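Local coordinates for protein putative methylase (Clostridium difficile, PDB 3LDU) that probably methylates guanine bases of ribosomal RNA, with a THUMP domain, probably RNA-binding, joined to a Rossmann-like methyltransferase domain that here holds GTP, at residues F96-A101 with V114-K119; I179-L183 with K362-G366; E347-F353 with K369-Y375. All coordinates share one frame; numbering follows the deposited sequence.

Contact 1: residues F96-A101 with V114-K119; sequences FPISKA and VQAIVK
Lys119 and Gln115 of helix 111-129 reach Phe96, just before strand 98-104, and Ile98 at its start, in the THUMP domain. This is helix-on-sheet packing. Strand 98-104 is the outermost strand at one end of a seven-stranded mixed sheet, and the helix segment runs at 138° to it, with the axes 8.8 Å apart.

Two polar side chains grip backbone carbonyls of the strand side. Gln115 NE2 donates to Ile98 O at 2.9 Å. The bond is bent, with an N-H...O angle of 137°, and the donor sits above the carbonyl plane. The extended Gln115 side chain and that of Ile98 lie alongside each other, pointing opposite ways. Lys119 NZ also makes a weak bond of 3.3 Å to Phe96 O.

The same ammonium forms a cation-pi contact. NZ lies over one face of the Phe96 ring, 3.7 Å from the centroid and displaced toward the rim. The Lys119 chain leaves with CG anti to the backbone N and then bends at chi2 (66°), which brings its end across the ring at about a right angle. Glu138 takes the charge of Lys119 in a salt bridge and also accepts from Phe96 N, so one carboxylate ties both partners together.

The apolar contacts lie between the two backbones. Ile98 points at the helix and covers the aliphatic part of Lys119. Its CG1 branch meets Lys119 CB, while CG2 rests on the stem of Gln115. Further along the strand, Ala101 CB touches Gln115 CG at 3.7 Å and Val114 CG1 at 4.0 Å. Ile98 CD1 meets Val118 CG1, also at 4.0 Å.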
# COMPACT_ATOMS: atom_id res chain seq x y z
N PHE A 96 -16.21 -1.30 -19.90
CA PHE A 96 -14.78 -1.64 -19.92
C PHE A 96 -13.93 -0.45 -20.33
O PHE A 96 -13.29 -0.45 -21.39
CB PHE A 96 -14.50 -2.88 -20.80
CG PHE A 96 -15.05 -2.80 -22.20
CD1 PHE A 96 -14.22 -2.48 -23.27
CD2 PHE A 96 -16.39 -3.05 -22.46
CE1 PHE A 96 -14.72 -2.42 -24.57
CE2 PHE A 96 -16.90 -2.99 -23.76
CZ PHE A 96 -16.07 -2.67 -24.81
N PRO A 97 -13.91 0.58 -19.48
CA PRO A 97 -13.09 1.75 -19.81
C PRO A 97 -11.62 1.34 -19.73
O PRO A 97 -11.28 0.51 -18.88
CB PRO A 97 -13.44 2.74 -18.70
CG PRO A 97 -13.80 1.89 -17.52
CD PRO A 97 -14.48 0.66 -18.12
N ILE A 98 -10.78 1.87 -20.60
CA ILE A 98 -9.34 1.61 -20.52
C ILE A 98 -8.80 2.70 -19.60
O ILE A 98 -8.53 3.82 -20.02
CB ILE A 98 -8.66 1.64 -21.90
CG1 ILE A 98 -9.53 0.93 -22.94
CG2 ILE A 98 -7.29 0.99 -21.83
CD1 ILE A 98 -9.86 -0.54 -22.58
N SER A 99 -8.71 2.37 -18.32
CA SER A 99 -8.57 3.40 -17.31
C SER A 99 -7.17 3.98 -17.28
O SER A 99 -6.99 5.13 -16.87
CB SER A 99 -8.95 2.84 -15.93
OG SER A 99 -10.32 2.48 -15.92
N LYS A 100 -6.19 3.21 -17.73
CA LYS A 100 -4.80 3.63 -17.58
C LYS A 100 -3.88 2.83 -18.48
O LYS A 100 -4.07 1.61 -18.65
CB LYS A 100 -4.37 3.44 -16.13
CG LYS A 100 -2.92 3.79 -15.86
CD LYS A 100 -2.57 3.48 -14.41
CE LYS A 100 -1.21 4.05 -14.02
NZ LYS A 100 -0.84 3.61 -12.64
N ALA A 101 -2.88 3.50 -19.06
CA ALA A 101 -1.81 2.79 -19.76
C ALA A 101 -0.48 3.37 -19.34
O ALA A 101 -0.33 4.59 -19.22
CB ALA A 101 -1.97 2.89 -21.26
N VAL A 114 -2.17 3.79 -27.13
CA VAL A 114 -2.24 2.43 -26.62
C VAL A 114 -3.65 2.17 -26.09
O VAL A 114 -4.25 1.12 -26.37
CB VAL A 114 -1.20 2.20 -25.50
CG1 VAL A 114 -1.51 0.93 -24.70
CG2 VAL A 114 0.22 2.15 -26.07
N GLN A 115 -4.19 3.13 -25.34
CA GLN A 115 -5.52 3.00 -24.77
C GLN A 115 -6.58 2.87 -25.86
O GLN A 115 -7.47 2.02 -25.75
CB GLN A 115 -5.87 4.20 -23.88
CG GLN A 115 -5.08 4.29 -22.57
CD GLN A 115 -5.42 5.59 -21.84
OE1 GLN A 115 -4.94 6.65 -22.21
NE2 GLN A 115 -6.28 5.50 -20.83
N ALA A 116 -6.49 3.71 -26.89
CA ALA A 116 -7.48 3.69 -27.96
C ALA A 116 -7.45 2.38 -28.73
O ALA A 116 -8.49 1.84 -29.05
CB ALA A 116 -7.28 4.86 -28.93
N ILE A 117 -6.25 1.90 -29.04
CA ILE A 117 -6.11 0.67 -29.82
C ILE A 117 -6.62 -0.54 -29.03
O ILE A 117 -7.31 -1.41 -29.58
CB ILE A 117 -4.64 0.45 -30.28
CG1 ILE A 117 -4.26 1.45 -31.37
CG2 ILE A 117 -4.44 -0.99 -30.77
CD1 ILE A 117 -4.83 1.11 -32.75
N VAL A 118 -6.30 -0.59 -27.74
CA VAL A 118 -6.81 -1.67 -26.90
C VAL A 118 -8.34 -1.60 -26.81
O VAL A 118 -9.01 -2.63 -26.90
CB VAL A 118 -6.14 -1.66 -25.48
CG1 VAL A 118 -6.91 -2.53 -24.50
CG2 VAL A 118 -4.70 -2.14 -25.58
N LYS A 119 -8.89 -0.40 -26.64
CA LYS A 119 -10.35 -0.23 -26.65
C LYS A 119 -10.94 -0.82 -27.93
O LYS A 119 -11.87 -1.62 -27.90
CB LYS A 119 -10.72 1.25 -26.53
CG LYS A 119 -12.22 1.51 -26.49
CD LYS A 119 -12.87 0.94 -25.23
CE LYS A 119 -14.37 1.24 -25.19
NZ LYS A 119 -15.00 0.92 -23.87

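Contact 2: residues I179-L183 with K362-G366; sequences IRETL and KLYNG. With GTP (guanosine-5'-triphosphate), chain B.
Asn365 lies against Arg180, Ile179 and Leu183 where helix 181-189 begins, in the Rossmann-like methyltransferase domain. It stands at the end of strand 359-365, an outermost strand of the central sheet. Its side-chain OD1 receives a weak but fairly straight bond from the backbone N of Arg180, 3.3 Å long with an N-H...O angle of 163°. Arg180 holds the N-cap position, so the amide of Asn365 meets the chain just before the helix. The Leu183 side chain crosses that of Asn365 at about a right angle. The 3.2 Å from Leu183 CD2 to Asn365 ND2 is short and doubtful, because Asn365 is poorly ordered. Ile179 CG1 comes within 3.8 Å of Asn365 OD1.

Apolar packing continues down the strand, where Leu183 CD1 meets Leu363 CD1 at 4.2 Å. Both leucines direct their side chains across the contact.

The next shell surrounds the helix start. The extended side chain of Arg180 ends in a salt bridge from NE to Glu60, which also bonds Thr182 OG1. Glu181 pairs with Arg171.

Ile179 connects this junction to the ligand. GTP is held further by Ser206, Thr208 and Asp264. On the Ile179 side, the backbone N donates to the gamma-phosphate oxygen O2G of GTP at 2.7 Å, with an N-H...O angle of 136°.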
# COMPACT_ATOMS: atom_id res chain seq x y z
N ILE A 179 1.94 10.55 5.52
CA ILE A 179 2.60 9.43 4.89
C ILE A 179 1.53 8.51 4.28
O ILE A 179 0.43 8.41 4.80
CB ILE A 179 3.47 8.66 5.91
CG1 ILE A 179 4.28 7.56 5.24
CG2 ILE A 179 2.62 8.07 7.04
CD1 ILE A 179 5.31 6.95 6.18
N ARG A 180 1.86 7.86 3.18
CA ARG A 180 0.90 6.94 2.55
C ARG A 180 0.62 5.74 3.47
O ARG A 180 1.55 5.23 4.10
CB ARG A 180 1.48 6.46 1.22
CG ARG A 180 0.47 5.92 0.26
CD ARG A 180 1.15 5.67 -1.08
NE ARG A 180 0.19 5.36 -2.14
CZ ARG A 180 -0.22 6.24 -3.05
NH1 ARG A 180 0.24 7.49 -3.05
NH2 ARG A 180 -1.09 5.86 -3.98
N GLU A 181 -0.63 5.30 3.55
CA GLU A 181 -1.01 4.19 4.45
C GLU A 181 -0.23 2.89 4.17
O GLU A 181 0.14 2.15 5.09
CB GLU A 181 -2.52 3.92 4.38
CG GLU A 181 -3.40 5.05 4.91
CD GLU A 181 -3.78 6.09 3.86
OE1 GLU A 181 -2.98 6.35 2.93
OE2 GLU A 181 -4.89 6.66 3.98
N THR A 182 -0.03 2.58 2.89
CA THR A 182 0.68 1.36 2.50
C THR A 182 2.15 1.43 2.93
O THR A 182 2.72 0.45 3.43
CB THR A 182 0.65 1.16 0.99
OG1 THR A 182 0.96 2.39 0.34
CG2 THR A 182 -0.76 0.70 0.57
N LEU A 183 2.77 2.59 2.74
CA LEU A 183 4.15 2.79 3.18
C LEU A 183 4.24 2.64 4.70
O LEU A 183 5.13 1.96 5.21
CB LEU A 183 4.64 4.17 2.75
CG LEU A 183 6.05 4.55 3.19
CD1 LEU A 183 7.05 3.54 2.69
CD2 LEU A 183 6.40 5.94 2.66
N LYS A 362 16.09 2.23 1.11
CA LYS A 362 15.55 3.22 0.19
C LYS A 362 14.09 2.92 -0.11
O LYS A 362 13.74 1.80 -0.51
CB LYS A 362 16.37 3.24 -1.11
CG LYS A 362 15.81 4.19 -2.16
CD LYS A 362 16.67 4.24 -3.42
CE LYS A 362 18.07 4.75 -3.12
NZ LYS A 362 18.82 5.08 -4.36
N LEU A 363 13.23 3.92 0.10
CA LEU A 363 11.79 3.77 -0.03
C LEU A 363 11.19 4.99 -0.72
O LEU A 363 11.91 5.93 -1.06
CB LEU A 363 11.13 3.56 1.33
CG LEU A 363 11.53 2.31 2.11
CD1 LEU A 363 11.01 2.38 3.54
CD2 LEU A 363 10.98 1.08 1.40
N TYR A 364 9.87 5.00 -0.91
CA TYR A 364 9.23 6.08 -1.65
C TYR A 364 7.86 6.54 -1.16
O TYR A 364 6.93 5.73 -1.04
CB TYR A 364 9.11 5.71 -3.14
CG TYR A 364 10.38 5.89 -3.93
CD1 TYR A 364 10.78 4.94 -4.85
CD2 TYR A 364 11.17 7.01 -3.75
CE1 TYR A 364 11.94 5.10 -5.58
CE2 TYR A 364 12.33 7.18 -4.47
CZ TYR A 364 12.71 6.23 -5.38
OH TYR A 364 13.87 6.39 -6.10
N ASN A 365 7.73 7.83 -0.87
CA ASN A 365 6.44 8.51 -0.92
C ASN A 365 6.31 9.10 -2.33
O ASN A 365 6.13 10.31 -2.49
CB ASN A 365 6.34 9.64 0.11
CG ASN A 365 5.82 9.18 1.48
OD1 ASN A 365 4.62 8.94 1.68
ND2 ASN A 365 6.74 9.09 2.45
N GLY A 366 6.42 8.24 -3.34
CA GLY A 366 6.34 8.67 -4.73
C GLY A 366 7.27 9.82 -5.09
O GLY A 366 8.46 9.61 -5.36
PG GTP B . 1.41 11.14 9.20
O1G GTP B . 1.59 10.31 10.46
O2G GTP B . 1.12 10.21 8.05
O3G GTP B . 0.23 12.07 9.34
O3B GTP B . 2.77 11.97 8.95
PB GTP B . 2.80 13.57 9.19
O1B GTP B . 2.64 14.25 7.85
O2B GTP B . 1.69 14.00 10.11
O3A GTP B . 4.23 14.00 9.81
PA GTP B . 4.92 15.31 9.14
O1A GTP B . 3.87 16.39 9.01
O2A GTP B . 5.49 14.99 7.78
O5' GTP B . 6.05 15.86 10.14
C5' GTP B . 6.12 15.23 11.38
C4' GTP B . 5.21 15.98 12.35
O4' GTP B . 6.03 16.37 13.41
C3' GTP B . 4.55 17.26 11.84
O3' GTP B . 3.15 17.10 11.96
C2' GTP B . 5.01 18.38 12.77
O2' GTP B . 3.94 19.15 13.28
C1' GTP B . 5.58 17.60 13.93
N9 GTP B . 6.73 18.20 14.62
C8 GTP B . 7.70 19.06 14.18
N7 GTP B . 8.54 19.29 15.23
C5 GTP B . 8.10 18.58 16.31
C6 GTP B . 8.56 18.45 17.61
O6 GTP B . 9.58 19.04 18.00
N1 GTP B . 7.87 17.62 18.47
C2 GTP B . 6.73 16.95 18.06
N2 GTP B . 6.11 16.16 18.92
N3 GTP B . 6.25 17.09 16.76
C4 GTP B . 6.95 17.89 15.92

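Contact 3: residues E347-F353 with K369-Y375; sequences EDFEYEF and KTNFFQY
Phe349 and Phe353 of the short helix 349-353 pack on Phe373 and Tyr375 of strand 368-375, covering part of one face of the methyltransferase sheet. Phe349 places CD2 over one face of the Phe373 ring, 3.6 Å from CD2 of that ring. The two planes are inclined at 34°. One helical turn on, Phe353 CE2 lies over a face of Tyr375, and the centroids are 5.0 Å apart. Both helix phenylalanines have CG anti to the backbone N (chi1 170° and -173°), which turns their rings in toward the strand. Tyr325 meets Phe349 edge-to-face from helix 315-333.

Polar groups border these rings. Tyr375 OH sits at the edge of the Phe349 ring, 3.5 Å from CE2, and is hydrogen-bonded to Gln355 O. Glu350 lays its CG against Phe373 and brings OE1 to the edge of that ring, 3.6 Å from CE1. Its OE2 accepts from Ala357 N. At the outer end, the poorly ordered Glu347 has OE2 4.2 Å from Lys369 NZ, beyond a salt bridge.

Aromatic packing therefore dominates the join, while bonds to the nearby backbone hold the polar ends of Glu350 and Tyr375.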
# COMPACT_ATOMS: atom_id res chain seq x y z
N GLU A 347 19.23 13.40 3.19
CA GLU A 347 20.30 12.45 2.90
C GLU A 347 21.28 12.24 4.05
O GLU A 347 21.62 11.11 4.40
CB GLU A 347 21.07 12.87 1.64
CG GLU A 347 20.34 12.57 0.34
CD GLU A 347 20.46 11.11 -0.07
OE1 GLU A 347 21.59 10.66 -0.34
OE2 GLU A 347 19.42 10.42 -0.14
N ASP A 348 21.73 13.34 4.65
CA ASP A 348 22.75 13.29 5.69
C ASP A 348 22.15 13.18 7.10
O ASP A 348 22.68 13.76 8.06
CB ASP A 348 23.62 14.54 5.60
CG ASP A 348 25.01 14.31 6.17
OD1 ASP A 348 25.51 13.17 6.07
OD2 ASP A 348 25.59 15.28 6.71
N PHE A 349 21.05 12.44 7.21
CA PHE A 349 20.34 12.29 8.47
C PHE A 349 21.22 11.73 9.58
O PHE A 349 21.27 12.28 10.67
CB PHE A 349 19.10 11.40 8.30
CG PHE A 349 18.47 11.01 9.61
CD1 PHE A 349 17.65 11.89 10.29
CD2 PHE A 349 18.75 9.78 10.18
CE1 PHE A 349 17.09 11.54 11.51
CE2 PHE A 349 18.20 9.43 11.40
CZ PHE A 349 17.37 10.31 12.06
N GLU A 350 21.94 10.65 9.30
CA GLU A 350 22.74 9.98 10.32
C GLU A 350 23.75 10.94 10.95
O GLU A 350 23.98 10.89 12.15
CB GLU A 350 23.45 8.76 9.74
CG GLU A 350 22.48 7.63 9.42
CD GLU A 350 23.10 6.59 8.51
OE1 GLU A 350 23.33 6.92 7.33
OE2 GLU A 350 23.35 5.45 8.98
N TYR A 351 24.32 11.81 10.13
CA TYR A 351 25.29 12.78 10.64
C TYR A 351 24.67 13.75 11.65
O TYR A 351 25.25 14.00 12.72
CB TYR A 351 25.96 13.53 9.49
CG TYR A 351 26.97 14.54 9.98
CD1 TYR A 351 28.22 14.14 10.43
CD2 TYR A 351 26.66 15.90 10.01
CE1 TYR A 351 29.14 15.08 10.89
CE2 TYR A 351 27.57 16.83 10.46
CZ TYR A 351 28.81 16.41 10.91
OH TYR A 351 29.72 17.34 11.37
N GLU A 352 23.50 14.29 11.34
CA GLU A 352 22.88 15.26 12.25
C GLU A 352 22.25 14.58 13.46
O GLU A 352 22.28 15.11 14.59
CB GLU A 352 21.84 16.10 11.50
CG GLU A 352 22.39 16.79 10.26
CD GLU A 352 23.41 17.86 10.58
OE1 GLU A 352 23.54 18.24 11.77
OE2 GLU A 352 24.09 18.34 9.64
N PHE A 353 21.68 13.39 13.23
CA PHE A 353 21.10 12.57 14.29
C PHE A 353 22.15 12.09 15.30
O PHE A 353 21.84 11.87 16.47
CB PHE A 353 20.36 11.38 13.67
CG PHE A 353 19.60 10.56 14.66
CD1 PHE A 353 18.43 11.05 15.23
CD2 PHE A 353 20.02 9.28 14.99
CE1 PHE A 353 17.70 10.29 16.13
CE2 PHE A 353 19.30 8.51 15.89
CZ PHE A 353 18.13 9.02 16.46
N LYS A 369 12.04 10.90 -2.46
CA LYS A 369 12.94 9.78 -2.28
C LYS A 369 13.39 9.73 -0.83
O LYS A 369 14.27 10.49 -0.42
CB LYS A 369 14.13 9.84 -3.23
CG LYS A 369 15.00 8.59 -3.19
CD LYS A 369 15.63 8.30 -4.54
CE LYS A 369 17.13 8.11 -4.40
NZ LYS A 369 17.80 9.35 -3.92
N THR A 370 12.78 8.84 -0.07
CA THR A 370 13.02 8.75 1.36
C THR A 370 13.89 7.54 1.71
O THR A 370 13.97 6.58 0.93
CB THR A 370 11.68 8.66 2.13
OG1 THR A 370 10.86 7.67 1.52
CG2 THR A 370 10.95 9.98 2.08
N ASN A 371 14.56 7.61 2.86
CA ASN A 371 15.26 6.46 3.42
C ASN A 371 14.69 6.12 4.78
O ASN A 371 14.29 7.01 5.53
CB ASN A 371 16.75 6.73 3.55
CG ASN A 371 17.45 6.78 2.22
OD1 ASN A 371 17.64 5.76 1.56
ND2 ASN A 371 17.84 7.99 1.81
N PHE A 372 14.64 4.84 5.11
CA PHE A 372 14.17 4.39 6.42
C PHE A 372 15.42 3.98 7.19
O PHE A 372 16.07 3.01 6.84
CB PHE A 372 13.24 3.19 6.24
CG PHE A 372 12.50 2.78 7.49
CD1 PHE A 372 11.92 3.72 8.33
CD2 PHE A 372 12.38 1.43 7.81
CE1 PHE A 372 11.22 3.32 9.47
CE2 PHE A 372 11.69 1.03 8.94
CZ PHE A 372 11.11 1.97 9.77
N PHE A 373 15.75 4.76 8.22
CA PHE A 373 16.93 4.51 9.06
C PHE A 373 16.55 3.70 10.29
O PHE A 373 15.72 4.13 11.09
CB PHE A 373 17.52 5.83 9.49
CG PHE A 373 18.02 6.68 8.36
CD1 PHE A 373 19.31 6.54 7.89
CD2 PHE A 373 17.19 7.63 7.78
CE1 PHE A 373 19.78 7.32 6.85
CE2 PHE A 373 17.66 8.42 6.74
CZ PHE A 373 18.95 8.27 6.28
N GLN A 374 17.16 2.53 10.45
CA GLN A 374 16.72 1.57 11.46
C GLN A 374 17.76 1.48 12.56
O GLN A 374 18.93 1.25 12.28
CB GLN A 374 16.54 0.20 10.81
CG GLN A 374 15.54 0.26 9.66
CD GLN A 374 15.41 -1.04 8.89
OE1 GLN A 374 14.99 -1.04 7.74
NE2 GLN A 374 15.75 -2.16 9.53
N TYR A 375 17.32 1.64 13.81
CA TYR A 375 18.21 1.61 14.97
C TYR A 375 17.69 0.66 16.04
O TYR A 375 17.20 1.11 17.08
CB TYR A 375 18.33 3.00 15.58
CG TYR A 375 18.93 4.06 14.70
CD1 TYR A 375 20.29 4.35 14.77
CD2 TYR A 375 18.14 4.79 13.82
CE1 TYR A 375 20.85 5.34 13.98
CE2 TYR A 375 18.69 5.78 13.01
CZ TYR A 375 20.05 6.05 13.10
OH TYR A 375 20.61 7.03 12.30

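In the fold
Contacts 2 and 3 each put one strand into the same sheet, where strands 359-365 and 368-375 are neighbours. Leu363 N lies 2.9 Å from Thr370 O, a probable hydrogen bond that links the two contacts directly. Their centres are about 15 Å apart, and their segments alternate along the chain. Contact 2 reaches the GTP pocket through Ile179. Contact 3 is more remote, with the Phe349 side chain about 12 Å from GTP. Contact 1 stands apart in the THUMP domain and closes earlier in the chain. Its centre is about 28 Å from that of contact 2 and about 41 Å from that of contact 3, and it touches neither.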